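PDB 1JPD: L-Ala-D/L-Glu Epimerase from Escherichia coli, which belongs to the enolase superfamily, pairing an N-terminal capping domain with a C-terminal barrel of the TIM type. Local coordinates for residues A[12-17]-A[30-35]; A[281-286]-A[302-307]. All blocks are in the same frame, centred on the assembly; numbering follows the deposited sequence.

In the fold
From the N terminus the chain first builds a three-stranded antiparallel sheet, and interaction 1 (12-17 with 30-35) pairs its first two strands, closing a loop of which residues 20-25 are not modelled. Much later, past most of the barrel strands, interaction 2 (281-286 with 302-307) closes a second loop, which starts at the N-terminal end of helix 283-289 and returns in the 3-10 turn after strand 298-299. The two loops follow one another in series, neither nested nor crossing. Their centres lie about 10 Å apart, and they meet directly: Glu12 forms a salt bridge with Arg284, and Leu16 packs on Leu307. The N-terminal sheet is thereby joined to helix 283-289 and to the loop after strand 298-299.

Interaction 1. Residues A[12-17]-A[30-35]; sequences EAWPLH and ARVVVV
Trp14 and Glu12, on one face of an antiparallel ladder, both bring their side chains against Val32 of the adjoining strand. The indole turns an edge to the valine: Val32 CG2 lies near the ring plane, 3.7 Å from Trp14 NE1. Glu12 CB packs on Val32 CG2; with CG beside the backbone N (chi1 -64°) and the chain extended beyond it, the carboxylate is carried on to Val34, where Glu12 OE1 lies 3.7 Å from Val34 CG2. There Trp14 NE1 donates to Glu12 OE1 at 2.9 Å, meeting the carboxylate from above its plane in a bent bond (134° at the hydrogen). On the other face, the methyl of Ala13 sits over the centre of the Arg31 guanidinium, 3.7 Å above its plane, while Arg31 NH2 forms a salt bridge with Glu29. Between these faces, in the backbone ladder, the Glu12-Val32 and Trp14-Ala30 pairs are hydrogen-bonded and Ala13-Arg31 is the non-hydrogen-bonded pair between them; Val32 N gives to Glu12 O at 2.8 Å and 177°. Because Glu12 OE1 also forms a salt bridge with Arg284 of helix 283-289, the indole N-H and the guanidinium share one oxygen. That would probably stabilise the carboxylate's negative charge where this sheet meets the barrel domain.

Interaction 2. Residues A[281-286]-A[302-307]; sequences CTSRAI and DGPTWL
Pro304, in a 3-10 turn of the TIM-barrel domain, sets its ring against Ile286 and the backbone just before helix 283-289. The end of the Ile286 side chain meets the CG-CD side of the proline ring, with Pro304 CG 3.4 Å from Ile286 CG1 and Pro304 CD against Ile286 CD1. Against the same proline, Cys281 O receives a CA-H...O contact from Pro304 CA, and Leu307 brings CD1 toward the same carbonyl. Cys281 SG stands between its own backbone N and carbonyl carbon (chi1 58°), which places it 4.2 Å from Pro304 CD. No hydrogen bond crosses between the segments, so apolar packing and carbonyl contacts carry the join.

The polar bonds that shape each side lie within it or beyond it. Thr282 is the N-cap of the helix, its OG1 accepting from Arg284 N at 3.2 Å and also hydrogen-bonded to Glu47 of the N-terminal sheet. Ser283 OG is held by Asp310 and Leu315 N. In the turn, Asp302 O takes both Thr305 N and Thr305 OG1, the hydroxyl lying in the carbonyl plane. Trp306 NE1 donates to Asp302 OD2 at 3.1 Å, the oxygen lying in the indole plane while the nitrogen stands 59° out of the carboxylate plane.

Interaction 1. Residues A[12-17]-A[30-35]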
loop_
_atom_site.group_PDB
_atom_site.type_symbol
_atom_site.label_atom_id
_atom_site.label_comp_id
_atom_site.label_asym_id
_atom_site.label_seq_id
_atom_site.Cartn_x
_atom_site.Cartn_y
_atom_site.Cartn_z
ATOM N N GLU A 12 -10.491 -15.323 -5.263
ATOM C CA GLU A 12 -10.011 -15.164 -6.635
ATOM C C GLU A 12 -8.485 -15.140 -6.767
ATOM O O GLU A 12 -7.812 -14.313 -6.155
ATOM C CB GLU A 12 -10.554 -13.868 -7.246
ATOM C CG GLU A 12 -12.053 -13.813 -7.410
ATOM C CD GLU A 12 -12.516 -12.551 -8.122
ATOM O OE1 GLU A 12 -11.768 -11.539 -8.110
ATOM O OE2 GLU A 12 -13.638 -12.570 -8.682
ATOM N N ALA A 13 -7.940 -16.031 -7.587
ATOM C CA ALA A 13 -6.498 -16.062 -7.808
ATOM C C ALA A 13 -6.184 -15.522 -9.203
ATOM O O ALA A 13 -6.306 -16.241 -10.195
ATOM C CB ALA A 13 -5.968 -17.488 -7.667
ATOM N N TRP A 14 -5.775 -14.257 -9.279
ATOM C CA TRP A 14 -5.461 -13.629 -10.566
ATOM C C TRP A 14 -4.029 -13.875 -11.043
ATOM O O TRP A 14 -3.071 -13.630 -10.316
ATOM C CB TRP A 14 -5.713 -12.120 -10.498
ATOM C CG TRP A 14 -7.130 -11.742 -10.166
ATOM C CD1 TRP A 14 -7.748 -11.840 -8.946
ATOM C CD2 TRP A 14 -8.093 -11.170 -11.057
ATOM N NE1 TRP A 14 -9.031 -11.354 -9.026
ATOM C CE2 TRP A 14 -9.269 -10.935 -10.308
ATOM C CE3 TRP A 14 -8.076 -10.828 -12.417
ATOM C CZ2 TRP A 14 -10.418 -10.376 -10.875
ATOM C CZ3 TRP A 14 -9.221 -10.270 -12.983
ATOM C CH2 TRP A 14 -10.375 -10.050 -12.210
ATOM N N PRO A 15 -3.871 -14.346 -12.289
ATOM C CA PRO A 15 -2.556 -14.625 -12.870
ATOM C C PRO A 15 -1.695 -13.369 -12.953
ATOM O O PRO A 15 -2.220 -12.261 -13.098
ATOM C CB PRO A 15 -2.898 -15.158 -14.262
ATOM C CG PRO A 15 -4.270 -15.707 -14.107
ATOM C CD PRO A 15 -4.936 -14.668 -13.253
ATOM N N LEU A 16 -0.377 -13.548 -12.873
ATOM C CA LEU A 16 0.560 -12.428 -12.962
ATOM C C LEU A 16 1.254 -12.463 -14.324
ATOM O O LEU A 16 1.294 -13.511 -14.965
ATOM C CB LEU A 16 1.603 -12.519 -11.840
ATOM C CG LEU A 16 1.098 -12.360 -10.399
ATOM C CD1 LEU A 16 2.245 -12.525 -9.413
ATOM C CD2 LEU A 16 0.461 -10.993 -10.236
ATOM N N HIS A 17 1.778 -11.318 -14.766
ATOM C CA HIS A 17 2.494 -11.221 -16.043
ATOM C C HIS A 17 3.709 -12.141 -16.043
ATOM O O HIS A 17 3.932 -12.914 -16.973
ATOM C CB HIS A 17 2.983 -9.790 -16.283
ATOM C CG HIS A 17 1.984 -8.919 -16.969
ATOM N ND1 HIS A 17 1.474 -9.213 -18.216
ATOM C CD2 HIS A 17 1.419 -7.748 -16.598
ATOM C CE1 HIS A 17 0.639 -8.258 -18.584
ATOM N NE2 HIS A 17 0.588 -7.355 -17.619
ATOM N N ALA A 30 -1.852 -13.485 -7.803
ATOM C CA ALA A 30 -2.235 -12.607 -6.703
ATOM C C ALA A 30 -3.546 -13.118 -6.139
ATOM O O ALA A 30 -4.579 -13.026 -6.784
ATOM C CB ALA A 30 -2.406 -11.168 -7.202
ATOM N N ARG A 31 -3.511 -13.657 -4.932
ATOM C CA ARG A 31 -4.719 -14.192 -4.335
ATOM C C ARG A 31 -5.503 -13.168 -3.538
ATOM O O ARG A 31 -5.002 -12.618 -2.566
ATOM C CB ARG A 31 -4.361 -15.389 -3.466
ATOM C CG ARG A 31 -3.849 -16.550 -4.296
ATOM C CD ARG A 31 -3.684 -17.827 -3.501
ATOM N NE ARG A 31 -3.715 -18.967 -4.409
ATOM C CZ ARG A 31 -4.821 -19.629 -4.745
ATOM N NH1 ARG A 31 -5.993 -19.271 -4.235
ATOM N NH2 ARG A 31 -4.758 -20.636 -5.609
ATOM N N VAL A 32 -6.743 -12.923 -3.955
ATOM C CA VAL A 32 -7.593 -11.954 -3.276
ATOM C C VAL A 32 -8.928 -12.542 -2.841
ATOM O O VAL A 32 -9.421 -13.502 -3.424
ATOM C CB VAL A 32 -7.891 -10.731 -4.175
ATOM C CG1 VAL A 32 -6.591 -10.136 -4.692
ATOM C CG2 VAL A 32 -8.799 -11.133 -5.325
ATOM N N VAL A 33 -9.509 -11.954 -1.808
ATOM C CA VAL A 33 -10.800 -12.392 -1.317
ATOM C C VAL A 33 -11.781 -11.243 -1.528
ATOM O O VAL A 33 -11.522 -10.102 -1.126
ATOM C CB VAL A 33 -10.744 -12.753 0.179
ATOM C CG1 VAL A 33 -12.144 -13.004 0.692
ATOM C CG2 VAL A 33 -9.881 -13.989 0.386
ATOM N N VAL A 34 -12.906 -11.542 -2.166
ATOM C CA VAL A 34 -13.904 -10.519 -2.434
ATOM C C VAL A 34 -15.146 -10.685 -1.570
ATOM O O VAL A 34 -15.575 -11.806 -1.285
ATOM C CB VAL A 34 -14.355 -10.545 -3.911
ATOM C CG1 VAL A 34 -15.275 -9.368 -4.184
ATOM C CG2 VAL A 34 -13.156 -10.518 -4.835
ATOM N N VAL A 35 -15.714 -9.559 -1.157
ATOM C CA VAL A 35 -16.929 -9.563 -0.362
ATOM C C VAL A 35 -17.946 -8.626 -0.986
ATOM O O VAL A 35 -17.709 -7.423 -1.119
ATOM C CB VAL A 35 -16.685 -9.109 1.081
ATOM C CG1 VAL A 35 -18.030 -8.878 1.782
ATOM C CG2 VAL A 35 -15.871 -10.164 1.819
#

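Interaction 2. Residues A[281-286]-A[302-307]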
loop_
_atom_site.group_PDB
_atom_site.type_symbol
_atom_site.label_atom_id
_atom_site.label_comp_id
_atom_site.label_asym_id
_atom_site.label_seq_id
_atom_site.Cartn_x
_atom_site.Cartn_y
_atom_site.Cartn_z
ATOM N N CYS A 281 -3.110 -6.597 -6.270
ATOM C CA CYS A 281 -4.566 -6.545 -6.212
ATOM C C CYS A 281 -5.183 -6.118 -7.540
ATOM O O CYS A 281 -4.469 -5.867 -8.506
ATOM C CB CYS A 281 -4.969 -5.535 -5.134
ATOM S SG CYS A 281 -4.297 -3.856 -5.464
ATOM N N THR A 282 -6.512 -6.041 -7.582
ATOM C CA THR A 282 -7.205 -5.592 -8.790
ATOM C C THR A 282 -7.522 -4.119 -8.555
ATOM O O THR A 282 -7.306 -3.605 -7.448
ATOM C CB THR A 282 -8.537 -6.331 -9.031
ATOM O OG1 THR A 282 -9.521 -5.856 -8.106
ATOM C CG2 THR A 282 -8.361 -7.827 -8.863
ATOM N N SER A 283 -8.039 -3.445 -9.580
ATOM C CA SER A 283 -8.367 -2.029 -9.450
ATOM C C SER A 283 -9.290 -1.748 -8.271
ATOM O O SER A 283 -9.261 -0.656 -7.701
ATOM C CB SER A 283 -9.002 -1.506 -10.736
ATOM O OG SER A 283 -8.064 -1.505 -11.796
ATOM N N ARG A 284 -10.096 -2.738 -7.893
ATOM C CA ARG A 284 -11.026 -2.572 -6.783
ATOM C C ARG A 284 -10.337 -2.101 -5.513
ATOM O O ARG A 284 -10.854 -1.242 -4.805
ATOM C CB ARG A 284 -11.772 -3.884 -6.510
ATOM C CG ARG A 284 -12.916 -4.174 -7.490
ATOM C CD ARG A 284 -13.621 -5.482 -7.159
ATOM N NE ARG A 284 -12.663 -6.582 -7.121
ATOM C CZ ARG A 284 -12.913 -7.816 -7.542
ATOM N NH1 ARG A 284 -14.107 -8.124 -8.032
ATOM N NH2 ARG A 284 -11.954 -8.732 -7.502
ATOM N N ALA A 285 -9.162 -2.651 -5.232
ATOM C CA ALA A 285 -8.429 -2.279 -4.026
ATOM C C ALA A 285 -7.788 -0.899 -4.123
ATOM O O ALA A 285 -7.701 -0.187 -3.126
ATOM C CB ALA A 285 -7.366 -3.332 -3.705
ATOM N N ILE A 286 -7.338 -0.518 -5.315
ATOM C CA ILE A 286 -6.723 0.790 -5.480
ATOM C C ILE A 286 -7.806 1.854 -5.297
ATOM O O ILE A 286 -7.628 2.804 -4.529
ATOM C CB ILE A 286 -6.069 0.937 -6.870
ATOM C CG1 ILE A 286 -5.067 -0.195 -7.094
ATOM C CG2 ILE A 286 -5.328 2.256 -6.957
ATOM C CD1 ILE A 286 -3.990 -0.280 -6.007
ATOM N N ASP A 302 0.437 0.918 -8.141
ATOM C CA ASP A 302 0.357 0.172 -9.390
ATOM C C ASP A 302 0.188 -1.344 -9.257
ATOM O O ASP A 302 0.408 -2.084 -10.211
ATOM C CB ASP A 302 1.559 0.509 -10.302
ATOM C CG ASP A 302 2.871 -0.108 -9.831
ATOM O OD1 ASP A 302 3.875 0.062 -10.555
ATOM O OD2 ASP A 302 2.904 -0.756 -8.759
ATOM N N GLY A 303 -0.225 -1.807 -8.085
ATOM C CA GLY A 303 -0.424 -3.235 -7.899
ATOM C C GLY A 303 -1.139 -3.912 -9.064
ATOM O O GLY A 303 -0.685 -4.946 -9.551
ATOM N N PRO A 304 -2.259 -3.355 -9.542
ATOM C CA PRO A 304 -2.972 -3.980 -10.659
ATOM C C PRO A 304 -2.144 -4.251 -11.917
ATOM O O PRO A 304 -2.395 -5.233 -12.611
ATOM C CB PRO A 304 -4.115 -3.004 -10.933
ATOM C CG PRO A 304 -4.400 -2.437 -9.571
ATOM C CD PRO A 304 -3.001 -2.185 -9.036
ATOM N N THR A 305 -1.166 -3.398 -12.220
ATOM C CA THR A 305 -0.358 -3.589 -13.428
ATOM C C THR A 305 0.483 -4.860 -13.381
ATOM O O THR A 305 1.004 -5.299 -14.405
ATOM C CB THR A 305 0.590 -2.380 -13.714
ATOM O OG1 THR A 305 1.579 -2.279 -12.683
ATOM C CG2 THR A 305 -0.196 -1.073 -13.772
ATOM N N TRP A 306 0.607 -5.454 -12.198
ATOM C CA TRP A 306 1.390 -6.674 -12.053
ATOM C C TRP A 306 0.568 -7.895 -12.442
ATOM O O TRP A 306 1.099 -9.002 -12.530
ATOM C CB TRP A 306 1.898 -6.838 -10.610
ATOM C CG TRP A 306 2.822 -5.740 -10.146
ATOM C CD1 TRP A 306 2.479 -4.455 -9.825
ATOM C CD2 TRP A 306 4.243 -5.820 -9.996
ATOM N NE1 TRP A 306 3.598 -3.730 -9.487
ATOM C CE2 TRP A 306 4.695 -4.543 -9.582
ATOM C CE3 TRP A 306 5.182 -6.846 -10.170
ATOM C CZ2 TRP A 306 6.045 -4.264 -9.343
ATOM C CZ3 TRP A 306 6.533 -6.567 -9.932
ATOM C CH2 TRP A 306 6.948 -5.285 -9.521
ATOM N N LEU A 307 -0.727 -7.704 -12.664
ATOM C CA LEU A 307 -1.584 -8.820 -13.038
ATOM C C LEU A 307 -1.735 -8.888 -14.556
ATOM O O LEU A 307 -1.827 -7.851 -15.221
ATOM C CB LEU A 307 -2.967 -8.678 -12.399
ATOM C CG LEU A 307 -3.074 -8.324 -10.917
ATOM C CD1 LEU A 307 -4.515 -8.488 -10.496
ATOM C CD2 LEU A 307 -2.198 -9.212 -10.082
#